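Local coordinates for KaiC domain-containing protein (Pyrococcus horikoshii, PDB 2ZTS) that binds ADP and magnesium in a nucleotide site of the P-loop NTPase type and is probably an ATP-binding relative of the clock protein KaiC, at residues 52-66 / 83-97. Residues are numbered along the deposited sequence; the frame is centred on the assembly and turned at random.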
loop_
_atom_site.group_PDB
_atom_site.type_symbol
_atom_site.label_atom_id
_atom_site.label_comp_id
_atom_site.label_asym_id
_atom_site.label_seq_id
_atom_site.Cartn_x
_atom_site.Cartn_y
_atom_site.Cartn_z
ATOM N N TYR C 52 -16.980 35.469 7.468
ATOM C CA TYR C 52 -17.343 36.408 8.506
ATOM C C TYR C 52 -16.650 37.753 8.350
ATOM O O TYR C 52 -17.297 38.790 8.481
ATOM C CB TYR C 52 -17.018 35.890 9.871
ATOM C CG TYR C 52 -17.511 36.813 10.955
ATOM C CD1 TYR C 52 -18.849 36.867 11.254
ATOM C CD2 TYR C 52 -16.642 37.636 11.664
ATOM C CE1 TYR C 52 -19.344 37.756 12.249
ATOM C CE2 TYR C 52 -17.129 38.528 12.680
ATOM C CZ TYR C 52 -18.477 38.572 12.959
ATOM O OH TYR C 52 -19.023 39.414 13.940
ATOM N N LYS C 53 -15.345 37.725 8.117
ATOM C CA LYS C 53 -14.601 38.944 7.874
ATOM C C LYS C 53 -14.968 39.562 6.517
ATOM O O LYS C 53 -14.992 40.775 6.363
ATOM C CB LYS C 53 -13.093 38.729 7.941
ATOM C CG LYS C 53 -12.574 38.445 9.319
ATOM C CD LYS C 53 -12.957 39.558 10.300
ATOM C CE LYS C 53 -12.101 39.600 11.543
ATOM N NZ LYS C 53 -12.714 40.504 12.550
ATOM N N GLY C 54 -15.220 38.730 5.530
ATOM C CA GLY C 54 -15.749 39.250 4.304
ATOM C C GLY C 54 -16.930 40.189 4.588
ATOM O O GLY C 54 -16.930 41.314 4.129
ATOM N N ALA C 55 -17.904 39.720 5.354
ATOM C CA ALA C 55 -19.105 40.475 5.664
ATOM C C ALA C 55 -18.883 41.677 6.607
ATOM O O ALA C 55 -19.412 42.771 6.355
ATOM C CB ALA C 55 -20.175 39.543 6.254
ATOM N N GLU C 56 -18.129 41.456 7.683
ATOM C CA GLU C 56 -17.972 42.406 8.772
ATOM C C GLU C 56 -16.993 43.513 8.439
ATOM O O GLU C 56 -17.217 44.649 8.788
ATOM C CB GLU C 56 -17.467 41.687 10.034
ATOM C CG GLU C 56 -17.421 42.577 11.277
ATOM C CD GLU C 56 -16.181 42.436 12.137
ATOM O OE1 GLU C 56 -15.247 41.676 11.787
ATOM O OE2 GLU C 56 -16.143 43.102 13.198
ATOM N N GLU C 57 -15.866 43.181 7.825
ATOM C CA GLU C 57 -14.804 44.168 7.579
ATOM C C GLU C 57 -14.924 44.769 6.180
ATOM O O GLU C 57 -14.651 45.942 5.996
ATOM C CB GLU C 57 -13.391 43.542 7.753
ATOM C CG GLU C 57 -12.652 43.842 9.050
ATOM C CD GLU C 57 -11.149 43.931 8.837
ATOM O OE1 GLU C 57 -10.520 42.866 8.660
ATOM O OE2 GLU C 57 -10.589 45.064 8.845
ATOM N N TYR C 58 -15.297 43.959 5.197
ATOM C CA TYR C 58 -15.291 44.380 3.785
ATOM C C TYR C 58 -16.667 44.467 3.162
ATOM O O TYR C 58 -16.759 44.716 1.987
ATOM C CB TYR C 58 -14.397 43.452 2.929
ATOM C CG TYR C 58 -13.051 43.183 3.543
ATOM C CD1 TYR C 58 -12.141 44.213 3.726
ATOM C CD2 TYR C 58 -12.687 41.892 3.972
ATOM C CE1 TYR C 58 -10.905 44.006 4.315
ATOM C CE2 TYR C 58 -11.422 41.652 4.575
ATOM C CZ TYR C 58 -10.544 42.726 4.729
ATOM O OH TYR C 58 -9.342 42.556 5.309
ATOM N N GLY C 59 -17.735 44.231 3.919
ATOM C CA GLY C 59 -19.087 44.400 3.413
ATOM C C GLY C 59 -19.509 43.498 2.271
ATOM O O GLY C 59 -20.476 43.819 1.588
ATOM N N GLU C 60 -18.805 42.378 2.034
ATOM C CA GLU C 60 -19.169 41.447 0.964
ATOM C C GLU C 60 -20.047 40.323 1.538
ATOM O O GLU C 60 -19.691 39.683 2.529
ATOM C CB GLU C 60 -17.904 40.881 0.278
ATOM C CG GLU C 60 -16.807 41.928 -0.060
ATOM C CD GLU C 60 -15.628 41.394 -0.915
ATOM O OE1 GLU C 60 -15.251 40.191 -0.823
ATOM O OE2 GLU C 60 -15.024 42.206 -1.681
ATOM N N PRO C 61 -21.219 40.092 0.958
ATOM C CA PRO C 61 -22.091 39.018 1.467
ATOM C C PRO C 61 -21.473 37.649 1.215
ATOM O O PRO C 61 -20.826 37.491 0.187
ATOM C CB PRO C 61 -23.400 39.182 0.668
ATOM C CG PRO C 61 -23.311 40.605 0.003
ATOM C CD PRO C 61 -21.821 40.848 -0.161
ATOM N N GLY C 62 -21.678 36.701 2.124
ATOM C CA GLY C 62 -21.123 35.365 2.022
ATOM C C GLY C 62 -22.035 34.221 2.399
ATOM O O GLY C 62 -22.906 34.332 3.266
ATOM N N VAL C 63 -21.855 33.101 1.715
ATOM C CA VAL C 63 -22.582 31.896 2.009
ATOM C C VAL C 63 -21.626 30.814 2.577
ATOM O O VAL C 63 -20.710 30.398 1.915
ATOM C CB VAL C 63 -23.313 31.372 0.784
ATOM C CG1 VAL C 63 -24.032 30.105 1.114
ATOM C CG2 VAL C 63 -24.294 32.426 0.231
ATOM N N PHE C 64 -21.893 30.344 3.778
ATOM C CA PHE C 64 -21.162 29.257 4.346
ATOM C C PHE C 64 -22.026 28.036 4.277
ATOM O O PHE C 64 -23.056 27.945 4.962
ATOM C CB PHE C 64 -20.769 29.622 5.760
ATOM C CG PHE C 64 -19.728 28.720 6.373
ATOM C CD1 PHE C 64 -18.479 29.206 6.644
ATOM C CD2 PHE C 64 -20.040 27.398 6.742
ATOM C CE1 PHE C 64 -17.497 28.386 7.192
ATOM C CE2 PHE C 64 -19.072 26.566 7.309
ATOM C CZ PHE C 64 -17.786 27.081 7.551
ATOM N N VAL C 65 -21.631 27.080 3.434
ATOM C CA VAL C 65 -22.371 25.830 3.310
ATOM C C VAL C 65 -21.647 24.842 4.203
ATOM O O VAL C 65 -20.439 24.706 4.066
ATOM C CB VAL C 65 -22.326 25.313 1.908
ATOM C CG1 VAL C 65 -23.020 23.996 1.775
ATOM C CG2 VAL C 65 -22.838 26.376 0.897
ATOM N N THR C 66 -22.364 24.154 5.101
ATOM C CA THR C 66 -21.789 23.110 5.896
ATOM C C THR C 66 -22.596 21.821 5.988
ATOM O O THR C 66 -23.783 21.835 6.222
ATOM C CB THR C 66 -21.428 23.669 7.309
ATOM O OG1 THR C 66 -21.037 22.599 8.181
ATOM C CG2 THR C 66 -22.561 24.397 7.977
ATOM N N TRP C 83 -17.145 36.213 17.009
ATOM C CA TRP C 83 -17.818 36.438 15.724
ATOM C C TRP C 83 -19.275 36.133 15.903
ATOM O O TRP C 83 -19.667 34.992 16.273
ATOM C CB TRP C 83 -17.223 35.626 14.547
ATOM C CG TRP C 83 -15.702 35.788 14.332
ATOM C CD1 TRP C 83 -14.940 36.895 14.578
ATOM C CD2 TRP C 83 -14.799 34.814 13.774
ATOM N NE1 TRP C 83 -13.635 36.681 14.195
ATOM C CE2 TRP C 83 -13.526 35.411 13.704
ATOM C CE3 TRP C 83 -14.948 33.503 13.302
ATOM C CZ2 TRP C 83 -12.416 34.720 13.266
ATOM C CZ3 TRP C 83 -13.867 32.842 12.847
ATOM C CH2 TRP C 83 -12.606 33.434 12.836
ATOM N N ASP C 84 -20.071 37.170 15.631
ATOM C CA ASP C 84 -21.521 37.151 15.736
ATOM C C ASP C 84 -22.162 36.870 14.352
ATOM O O ASP C 84 -22.568 37.780 13.595
ATOM C CB ASP C 84 -21.977 38.506 16.326
ATOM C CG ASP C 84 -23.435 38.500 16.802
ATOM O OD1 ASP C 84 -24.226 37.635 16.401
ATOM O OD2 ASP C 84 -23.883 39.343 17.585
ATOM N N PHE C 85 -22.246 35.586 14.010
ATOM C CA PHE C 85 -22.768 35.201 12.707
ATOM C C PHE C 85 -24.234 35.648 12.595
ATOM O O PHE C 85 -24.662 36.195 11.549
ATOM C CB PHE C 85 -22.608 33.689 12.430
ATOM C CG PHE C 85 -21.326 33.335 11.749
ATOM C CD1 PHE C 85 -20.133 33.305 12.453
ATOM C CD2 PHE C 85 -21.300 33.095 10.396
ATOM C CE1 PHE C 85 -18.923 33.006 11.795
ATOM C CE2 PHE C 85 -20.091 32.793 9.737
ATOM C CZ PHE C 85 -18.909 32.769 10.448
ATOM N N GLU C 86 -25.010 35.423 13.640
ATOM C CA GLU C 86 -26.428 35.699 13.494
ATOM C C GLU C 86 -26.727 37.192 13.195
ATOM O O GLU C 86 -27.630 37.496 12.393
ATOM C CB GLU C 86 -27.250 35.108 14.618
ATOM C CG GLU C 86 -27.154 35.760 15.991
ATOM C CD GLU C 86 -28.232 35.224 16.949
ATOM O OE1 GLU C 86 -28.381 35.779 18.075
ATOM O OE2 GLU C 86 -28.935 34.247 16.564
ATOM N N LYS C 87 -25.927 38.102 13.772
ATOM C CA LYS C 87 -26.088 39.529 13.498
ATOM C C LYS C 87 -26.067 39.776 11.984
ATOM O O LYS C 87 -26.939 40.462 11.446
ATOM C CB LYS C 87 -24.998 40.323 14.214
ATOM C CG LYS C 87 -25.061 41.843 13.980
ATOM C CD LYS C 87 -23.756 42.518 14.389
ATOM C CE LYS C 87 -23.823 44.036 14.208
ATOM N NZ LYS C 87 -24.032 44.402 12.759
ATOM N N TYR C 88 -25.101 39.181 11.272
ATOM C CA TYR C 88 -24.987 39.423 9.821
ATOM C C TYR C 88 -25.998 38.644 9.007
ATOM O O TYR C 88 -26.399 39.095 7.944
ATOM C CB TYR C 88 -23.524 39.253 9.336
ATOM C CG TYR C 88 -22.636 40.329 9.915
ATOM C CD1 TYR C 88 -22.544 41.579 9.320
ATOM C CD2 TYR C 88 -21.969 40.123 11.099
ATOM C CE1 TYR C 88 -21.796 42.577 9.890
ATOM C CE2 TYR C 88 -21.191 41.084 11.657
ATOM C CZ TYR C 88 -21.113 42.323 11.057
ATOM O OH TYR C 88 -20.305 43.293 11.638
ATOM N N GLU C 89 -26.471 37.517 9.533
ATOM C CA GLU C 89 -27.585 36.790 8.960
ATOM C C GLU C 89 -28.869 37.628 8.936
ATOM O O GLU C 89 -29.577 37.629 7.928
ATOM C CB GLU C 89 -27.830 35.484 9.733
ATOM C CG GLU C 89 -26.807 34.380 9.432
ATOM C CD GLU C 89 -26.968 33.179 10.347
ATOM O OE1 GLU C 89 -27.656 32.233 9.964
ATOM O OE2 GLU C 89 -26.481 33.212 11.478
ATOM N N LYS C 90 -29.171 38.328 10.037
ATOM C CA LYS C 90 -30.399 39.144 10.116
ATOM C C LYS C 90 -30.261 40.307 9.143
ATOM O O LYS C 90 -31.217 40.625 8.422
ATOM C CB LYS C 90 -30.686 39.648 11.536
ATOM C CG LYS C 90 -30.510 38.621 12.651
ATOM C CD LYS C 90 -31.611 38.674 13.705
ATOM C CE LYS C 90 -31.542 39.939 14.559
ATOM N NZ LYS C 90 -32.883 40.662 14.573
ATOM N N GLU C 91 -29.050 40.872 9.047
ATOM C CA GLU C 91 -28.754 41.891 8.018
ATOM C C GLU C 91 -28.671 41.348 6.577
ATOM O O GLU C 91 -28.364 42.106 5.670
ATOM C CB GLU C 91 -27.444 42.644 8.334
ATOM C CG GLU C 91 -27.525 43.578 9.531
ATOM C CD GLU C 91 -26.170 44.069 10.055
ATOM O OE1 GLU C 91 -25.238 44.292 9.246
ATOM O OE2 GLU C 91 -26.056 44.254 11.298
ATOM N N GLY C 92 -28.931 40.061 6.342
ATOM C CA GLY C 92 -28.742 39.471 5.001
ATOM C C GLY C 92 -27.324 39.432 4.352
ATOM O O GLY C 92 -27.206 39.173 3.153
ATOM N N LYS C 93 -26.275 39.712 5.127
ATOM C CA LYS C 93 -24.903 39.686 4.634
ATOM C C LYS C 93 -24.265 38.293 4.762
ATOM O O LYS C 93 -23.283 38.037 4.091
ATOM C CB LYS C 93 -24.013 40.731 5.305
ATOM C CG LYS C 93 -24.524 42.174 5.203
ATOM C CD LYS C 93 -23.673 43.087 4.313
ATOM C CE LYS C 93 -24.202 44.535 4.301
ATOM N NZ LYS C 93 -25.680 44.676 3.871
ATOM N N ILE C 94 -24.829 37.401 5.578
ATOM C CA ILE C 94 -24.356 36.018 5.623
ATOM C C ILE C 94 -25.504 35.084 5.597
ATOM O O ILE C 94 -26.490 35.311 6.252
ATOM C CB ILE C 94 -23.541 35.742 6.911
ATOM C CG1 ILE C 94 -22.271 36.552 6.941
ATOM C CG2 ILE C 94 -23.188 34.244 7.049
ATOM C CD1 ILE C 94 -21.444 36.314 8.251
ATOM N N ALA C 95 -25.386 34.012 4.849
ATOM C CA ALA C 95 -26.291 32.878 5.021
ATOM C C ALA C 95 -25.497 31.640 5.361
ATOM O O ALA C 95 -24.370 31.430 4.837
ATOM C CB ALA C 95 -27.080 32.661 3.776
ATOM N N ILE C 96 -26.094 30.803 6.223
ATOM C CA ILE C 96 -25.554 29.491 6.563
ATOM C C ILE C 96 -26.520 28.478 6.025
ATOM O O ILE C 96 -27.722 28.533 6.342
ATOM C CB ILE C 96 -25.355 29.249 8.086
ATOM C CG1 ILE C 96 -24.348 30.232 8.685
ATOM C CG2 ILE C 96 -24.869 27.783 8.301
ATOM C CD1 ILE C 96 -24.320 30.301 10.284
ATOM N N VAL C 97 -25.982 27.575 5.190
ATOM C CA VAL C 97 -26.714 26.480 4.588
ATOM C C VAL C 97 -26.205 25.159 5.142
ATOM O O VAL C 97 -25.077 24.708 4.798
ATOM C CB VAL C 97 -26.488 26.464 3.080
ATOM C CG1 VAL C 97 -27.189 25.294 2.475
ATOM C CG2 VAL C 97 -26.926 27.810 2.412
#
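Tyr52, on the helix that follows the P-loop, drives its ring into a pocket walled by Trp83, Phe85 and Tyr88. Over the centre of one ring face sits Trp83 CB, 3.4 Å from the centroid, a CH-pi contact; the indole's five-membered ring lies nearly parallel but slid aside, planes at 26°. Tyr88 stands almost perpendicular (88°), turning its edge to the phenol oxygen, and Phe85 CZ approaches Tyr52 CB at 3.7 Å. With CG anti to the backbone N (chi1 -175°), the ring is aimed at the start of helix 85-90, where OH accepts the amide of Asp84, N to OH 3.0 Å. Tyrosine thus suits the place twice over: a flat apolar body for the aromatic cluster, and a polar end for the N-cap residue, whose OD1 in turn receives Lys87 N. Replacing Tyr52 by an alanine would take away the ring and its hydroxyl, and is likely to open a gap between Trp83, Phe85 and Ile94 and leave the Asp84 amide without this acceptor.

Deeper in, small Ala55 lets Ile94 come close, CB to CG1 3.7 Å. There strands 62-66 and 94-97 run parallel, joined by five backbone hydrogen bonds from Gly62 N to Lys93 O through Thr66 N to Val97 O (2.8 Å). On one face Val63 CG1 meets Val97 CG2 at 3.9 Å, beta-branched residues suited to strands; Val63 also packs on helix 120-134 and Val97 on Val103. On the other, Phe64 packs against helix 43-58.

The solvent side is looser. Lys53 bridges to Glu56 within its own helix, Glu56 lays its aliphatic part by the Tyr88 hydroxyl, and the Lys93 chain passes near Gly59. Backbone bonds thus hold outermost strand 94-97 in register, while apolar rings and one hydroxyl bond fix helix 85-90 against helix 43-58.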